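Side-chain contacts in arylsulfatase (Pseudoalteromonas sp. MB47, PDB 7AJ0), which probably removes sulfate groups from the algal polysaccharide fucoidan, acting as an exo-sulfatase with a bound calcium ion: residues I231-I234 / E235-S238; I240-V243 / L244-E247; S269-H272 / N273-P277. One frame throughout, in Å; residues are numbered along the deposited sequence.

Interaction 1 of 3, residues I231-I234 / E235-S238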
# COMPACT_ATOMS: atom_id res chain seq x y z
N ILE A 231 8.04 6.19 -45.05
CA ILE A 231 8.71 5.67 -43.86
C ILE A 231 8.54 4.16 -43.87
O ILE A 231 7.43 3.65 -43.65
CB ILE A 231 8.16 6.29 -42.57
CG1 ILE A 231 8.53 7.78 -42.52
CG2 ILE A 231 8.70 5.55 -41.36
CD1 ILE A 231 7.80 8.58 -41.48
N ASN A 232 9.63 3.44 -44.15
CA ASN A 232 9.62 1.99 -44.21
C ASN A 232 10.75 1.37 -43.40
O ASN A 232 10.95 0.15 -43.46
CB ASN A 232 9.71 1.51 -45.66
CG ASN A 232 8.55 2.00 -46.51
OD1 ASN A 232 8.75 2.76 -47.46
ND2 ASN A 232 7.34 1.56 -46.17
N SER A 233 11.50 2.18 -42.64
CA SER A 233 12.63 1.66 -41.88
C SER A 233 12.98 2.64 -40.78
O SER A 233 12.57 3.81 -40.80
CB SER A 233 13.84 1.41 -42.77
OG SER A 233 14.35 2.64 -43.26
N ILE A 234 13.76 2.16 -39.81
CA ILE A 234 14.26 3.02 -38.74
C ILE A 234 15.11 4.14 -39.33
O ILE A 234 15.08 5.28 -38.85
CB ILE A 234 15.04 2.20 -37.70
CG1 ILE A 234 14.09 1.42 -36.80
CG2 ILE A 234 15.95 3.11 -36.88
CD1 ILE A 234 13.62 0.11 -37.38
N GLU A 235 15.89 3.84 -40.37
CA GLU A 235 16.69 4.87 -41.01
C GLU A 235 15.82 6.00 -41.53
O GLU A 235 16.13 7.18 -41.34
CB GLU A 235 17.53 4.26 -42.14
CG GLU A 235 18.44 5.26 -42.85
CD GLU A 235 19.21 4.64 -44.00
OE1 GLU A 235 19.23 3.40 -44.11
OE2 GLU A 235 19.79 5.40 -44.81
N ASP A 236 14.71 5.65 -42.19
CA ASP A 236 13.80 6.68 -42.70
C ASP A 236 13.24 7.53 -41.58
O ASP A 236 13.32 8.76 -41.62
CB ASP A 236 12.66 6.02 -43.49
CG ASP A 236 13.14 5.30 -44.73
OD1 ASP A 236 14.18 5.70 -45.29
OD2 ASP A 236 12.46 4.33 -45.14
N ILE A 237 12.66 6.89 -40.55
CA ILE A 237 11.99 7.64 -39.50
C ILE A 237 12.98 8.41 -38.64
O ILE A 237 12.59 9.36 -37.95
CB ILE A 237 11.13 6.71 -38.63
CG1 ILE A 237 10.06 7.52 -37.89
CG2 ILE A 237 12.00 5.95 -37.62
CD1 ILE A 237 9.01 6.68 -37.23
N SER A 238 14.27 8.04 -38.66
CA SER A 238 15.25 8.78 -37.88
C SER A 238 15.47 10.19 -38.41
O SER A 238 15.94 11.05 -37.66
CB SER A 238 16.58 8.02 -37.84
OG SER A 238 17.26 8.11 -39.08

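Interaction 2 of 3, residues I240-V243 / L244-E247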
# COMPACT_ATOMS: atom_id res chain seq x y z
N ILE A 240 12.97 12.08 -39.50
CA ILE A 240 11.64 12.68 -39.58
C ILE A 240 11.68 14.15 -39.18
O ILE A 240 11.09 15.00 -39.85
CB ILE A 240 10.66 11.87 -38.71
CG1 ILE A 240 9.21 12.25 -39.04
CG2 ILE A 240 10.93 12.08 -37.22
CD1 ILE A 240 8.19 11.32 -38.40
N ASP A 241 12.39 14.48 -38.09
CA ASP A 241 12.42 15.86 -37.63
C ASP A 241 13.39 16.73 -38.41
O ASP A 241 13.28 17.96 -38.37
CB ASP A 241 12.76 15.90 -36.13
CG ASP A 241 11.52 15.83 -35.25
OD1 ASP A 241 10.68 16.75 -35.34
OD2 ASP A 241 11.37 14.85 -34.50
N GLN A 242 14.34 16.12 -39.13
CA GLN A 242 15.16 16.89 -40.06
C GLN A 242 14.36 17.27 -41.30
O GLN A 242 14.52 18.36 -41.84
CB GLN A 242 16.40 16.09 -40.45
CG GLN A 242 17.31 15.72 -39.29
CD GLN A 242 17.89 16.94 -38.60
OE1 GLN A 242 18.57 17.76 -39.22
NE2 GLN A 242 17.63 17.06 -37.30
N VAL A 243 13.49 16.36 -41.75
CA VAL A 243 12.64 16.65 -42.91
C VAL A 243 11.63 17.74 -42.57
O VAL A 243 11.37 18.64 -43.37
CB VAL A 243 11.95 15.37 -43.39
CG1 VAL A 243 10.93 15.68 -44.47
CG2 VAL A 243 12.99 14.38 -43.90
N LEU A 244 11.03 17.66 -41.37
CA LEU A 244 10.10 18.70 -40.95
C LEU A 244 10.80 20.05 -40.85
O LEU A 244 10.26 21.08 -41.27
CB LEU A 244 9.46 18.32 -39.62
CG LEU A 244 8.61 17.05 -39.61
CD1 LEU A 244 8.22 16.68 -38.19
CD2 LEU A 244 7.37 17.23 -40.47
N ARG A 245 12.00 20.06 -40.27
CA ARG A 245 12.78 21.29 -40.20
C ARG A 245 12.97 21.89 -41.59
O ARG A 245 12.77 23.09 -41.80
CB ARG A 245 14.12 21.02 -39.52
CG ARG A 245 15.00 22.23 -39.28
CD ARG A 245 15.86 22.61 -40.49
NE ARG A 245 16.37 21.45 -41.22
CZ ARG A 245 17.31 20.63 -40.77
NH1 ARG A 245 17.86 20.82 -39.58
NH2 ARG A 245 17.70 19.60 -41.51
N ASP A 246 13.35 21.05 -42.56
CA ASP A 246 13.55 21.54 -43.92
C ASP A 246 12.28 22.17 -44.47
O ASP A 246 12.33 23.20 -45.14
CB ASP A 246 14.01 20.39 -44.82
CG ASP A 246 15.43 19.93 -44.51
OD1 ASP A 246 16.19 20.71 -43.90
OD2 ASP A 246 15.77 18.79 -44.88
N GLU A 247 11.12 21.55 -44.20
CA GLU A 247 9.88 22.06 -44.76
C GLU A 247 9.47 23.38 -44.11
O GLU A 247 8.95 24.28 -44.79
CB GLU A 247 8.77 21.03 -44.61
CG GLU A 247 8.88 19.86 -45.57
CD GLU A 247 8.63 20.26 -47.02
OE1 GLU A 247 7.88 21.24 -47.25
OE2 GLU A 247 9.18 19.61 -47.92

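Interaction 3 of 3, residues S269-H272 / N273-P277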
# COMPACT_ATOMS: atom_id res chain seq x y z
N SER A 269 7.81 15.82 -33.98
CA SER A 269 7.43 14.46 -33.62
C SER A 269 8.03 14.08 -32.27
O SER A 269 7.39 13.38 -31.48
CB SER A 269 7.89 13.48 -34.70
OG SER A 269 7.65 12.14 -34.29
N LYS A 270 9.25 14.51 -32.00
CA LYS A 270 9.86 14.27 -30.70
C LYS A 270 9.13 15.06 -29.62
O LYS A 270 8.54 16.11 -29.90
CB LYS A 270 11.34 14.66 -30.74
CG LYS A 270 12.19 13.72 -31.57
CD LYS A 270 13.46 14.40 -32.07
CE LYS A 270 14.31 13.43 -32.88
NZ LYS A 270 13.58 12.84 -34.04
N ILE A 271 9.15 14.55 -28.38
CA ILE A 271 9.88 13.37 -27.98
C ILE A 271 8.94 12.18 -27.72
O ILE A 271 9.11 11.44 -26.76
CB ILE A 271 10.72 13.64 -26.70
CG1 ILE A 271 9.82 14.14 -25.57
CG2 ILE A 271 11.81 14.67 -26.99
CD1 ILE A 271 10.52 14.23 -24.23
N HIS A 272 7.95 12.02 -28.59
CA HIS A 272 7.05 10.88 -28.49
C HIS A 272 7.82 9.59 -28.76
O HIS A 272 8.74 9.55 -29.57
CB HIS A 272 5.90 11.02 -29.48
CG HIS A 272 4.65 10.31 -29.07
ND1 HIS A 272 4.54 8.94 -29.05
CD2 HIS A 272 3.45 10.79 -28.67
CE1 HIS A 272 3.33 8.60 -28.66
NE2 HIS A 272 2.65 9.70 -28.42
N ASN A 273 7.42 8.53 -28.06
CA ASN A 273 8.01 7.22 -28.32
C ASN A 273 7.50 6.67 -29.65
O ASN A 273 6.39 7.00 -30.08
CB ASN A 273 7.68 6.25 -27.19
CG ASN A 273 6.30 5.64 -27.32
OD1 ASN A 273 5.29 6.33 -27.16
ND2 ASN A 273 6.24 4.35 -27.61
N ASP A 274 8.31 5.83 -30.30
CA ASP A 274 9.66 5.48 -29.89
C ASP A 274 10.64 6.47 -30.52
O ASP A 274 10.62 6.67 -31.74
CB ASP A 274 9.98 4.05 -30.31
CG ASP A 274 8.96 3.05 -29.79
OD1 ASP A 274 8.79 2.98 -28.56
OD2 ASP A 274 8.32 2.36 -30.62
N ASN A 275 11.49 7.07 -29.70
CA ASN A 275 12.38 8.13 -30.17
C ASN A 275 13.54 7.55 -30.97
O ASN A 275 14.24 6.65 -30.51
CB ASN A 275 12.92 8.94 -28.99
CG ASN A 275 11.95 9.99 -28.53
OD1 ASN A 275 11.77 11.02 -29.19
ND2 ASN A 275 11.31 9.76 -27.39
N TYR A 276 13.74 8.08 -32.18
CA TYR A 276 14.85 7.70 -33.05
C TYR A 276 15.46 8.97 -33.62
O TYR A 276 15.06 9.45 -34.68
CB TYR A 276 14.38 6.75 -34.15
CG TYR A 276 14.26 5.33 -33.67
CD1 TYR A 276 15.35 4.47 -33.70
CD2 TYR A 276 13.06 4.85 -33.16
CE1 TYR A 276 15.24 3.17 -33.25
CE2 TYR A 276 12.94 3.55 -32.71
CZ TYR A 276 14.04 2.72 -32.76
OH TYR A 276 13.93 1.42 -32.31
N PRO A 277 16.44 9.55 -32.92
CA PRO A 277 17.08 10.77 -33.43
C PRO A 277 17.88 10.50 -34.69
O PRO A 277 18.18 9.36 -35.05
CB PRO A 277 18.00 11.20 -32.28
CG PRO A 277 17.50 10.46 -31.07
CD PRO A 277 16.94 9.17 -31.59
O HOH W 1 12.05 10.42 -33.10

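Interaction 1 of 3, residues I231-I234 / E235-S238
Asp236 and Ser233 meet at the start of helix 234-238, where the chain leaves strand 226-230 and turns into its first helical residues. Ser233 occupies the N-cap: its OG accepts Asp236 N, an amide of the first turn, at 3.2 Å with an N-H...O angle of 162°. The hydroxyl can do this because chi1 (68°) sets it between the backbone N and the carbonyl carbon, turned back over the helix end.

The Asp236 side chain runs the other way, against the cap. Its CB lies 3.5 Å from Ser233 O, the carbonyl that accepts Ile237 N in a regular i to i+4 bond. With chi1 at -64°, CG stands beside the backbone N and comes to 3.3 Å from Ser233 OG. From there the carboxylate divides. Asp236 OD1 stays 3.7 Å from Ser233 OG, whereas OD2, nearer to that hydroxyl, also takes the amide of Asn232 through its anti lone pair, at 3.1 Å from Asn232 N. A classical capping box would have Asp236 return a bond to the N-cap amide itself; here the straight bond goes to the residue before it, so the loop is tied to the first turn at two successive residues, Asn232 and Ser233. A carboxylate at this end would probably also be favoured by the helix dipole.

Behind these polar groups, Ile231 CG2 rests 3.8 Å from Ile237 CB, the two side chains slanting across each other. One turn on, Ser238 OG donates to Glu235 O at 2.7 Å. Ile231 and Ile237 both pack on Tyr186 of helix 183-187, Ile234 and Ile237 share Leu190, and the Ile231 backbone pairs with Glu214, just before strand 215-220.

Interaction 2 of 3, residues I240-V243 / L244-E247
Leu244 packs tightly against the preceding turn of helix 240-258: its CG sits 3.2 Å from Ile240 O, the carbonyl that accepts Leu244 N, and its CD1 lies 3.8 Å from Asp241 OD1. Asp241 is buried, its carboxylate engaged by a salt bridge to Lys270, and it also touches Ile301. This is a two-faced helix of the sulfatase alpha/beta fold: Ile240 and Val243 lean on Leu216 of strand 215-220, Val243 and Leu244 on Tyr177 of strand 175-177, while Gln242 and Arg245 meet helix 290-311.

The other side is polar and looser, with Gln242 buried but Arg245 and Asp246 partly exposed. Arg245 bends at chi2 (-85°) and again at chi3, which folds its guanidinium back beside its own helix with Gln242 CA over one face. Gln242 OE1 receives two weak bonds from it, from Arg245 NH2 at 3.1 Å and from Arg245 NH1 at 3.2 Å; the amide and guanidinium planes stand 79° apart. Stronger is the side-on grip on Asp246 OD1, met by Arg245 NE at 2.8 Å and by NH2 from the same face of the carboxylate. Glu304 takes Arg245 NH1 in a further salt bridge, and Glu297 accepts from Gln242 NE2.

Interaction 3 of 3, residues S269-H272 / N273-P277
The His272 imidazole meets Asn273 along one edge: ND1 donates to Asn273 O at 2.9 Å, with the acceptor close to the ring plane and the N-H directed onto a carbonyl lone pair (167° at the hydrogen). The ND1 bond to Asn273 O probably fixes the rotation of the ring. The Asn273 amide is turned only 21° from the ring but is displaced to one side of its plane, so that OD1 comes to 3.4 Å from His272 CE1. Around it, Asp60, Asp61 and Gln183 also touch the imidazole, whose side chain is about 5 Å from the bound calcium ion.

The Asn275 amide is held in a different manner. ND2 gives a straight bond to Ile271 O at 2.8 Å, the acceptor lying near the amide plane, yet it approaches from above the carbonyl plane (68° out of it); ND2 also bonds Asp335. Asn275 OD1 turns toward Ile271 CA, 3.2 Å away, with Lys270 CG a little farther off.

These residues form the irregular loop after strand 262-267, at the carboxyl end of a parallel strand, where the alkaline phosphatase clan places its metal site. Asp60 and Asp61, both in that site, flank the loop, and the Lys270 and Ile271 backbones bond to Asp60. Cis peptides precede Ile271 and Asp274, bending the chain sharply, and His272 N closes the first bend onto Ser269 O.

Lys270 reaches back along the outgoing arm of the loop. Its CE packs 3.9 Å from Pro277 CA, and NZ, besides its salt bridge to Asp241, donates to a water that also accepts from Tyr276 N, each at 3.0 Å. Arg193 of a neighbouring subunit bonds Asn275 O and makes a cation-pi contact with Tyr276.

In the fold
Along the chain the three contacts follow in series, and none nests within or crosses another. Interaction 1 closes the turn from strand 226-230 into helix 234-238; interaction 2 lies in the first turns of the next helix, 240-258; interaction 3 shapes the loop that leaves strand 262-267. They converge in space, with centres 12 to 13 Å apart. Ile231 CD1 reaches Ile240 CD1 at 4.1 Å, and Ile234 CG2 packs 3.5 Å from Tyr276 CD1. The Asp241–Lys270 salt bridge joins interactions 2 and 3. Together they link the two consecutive helices to the loop beside the calcium site.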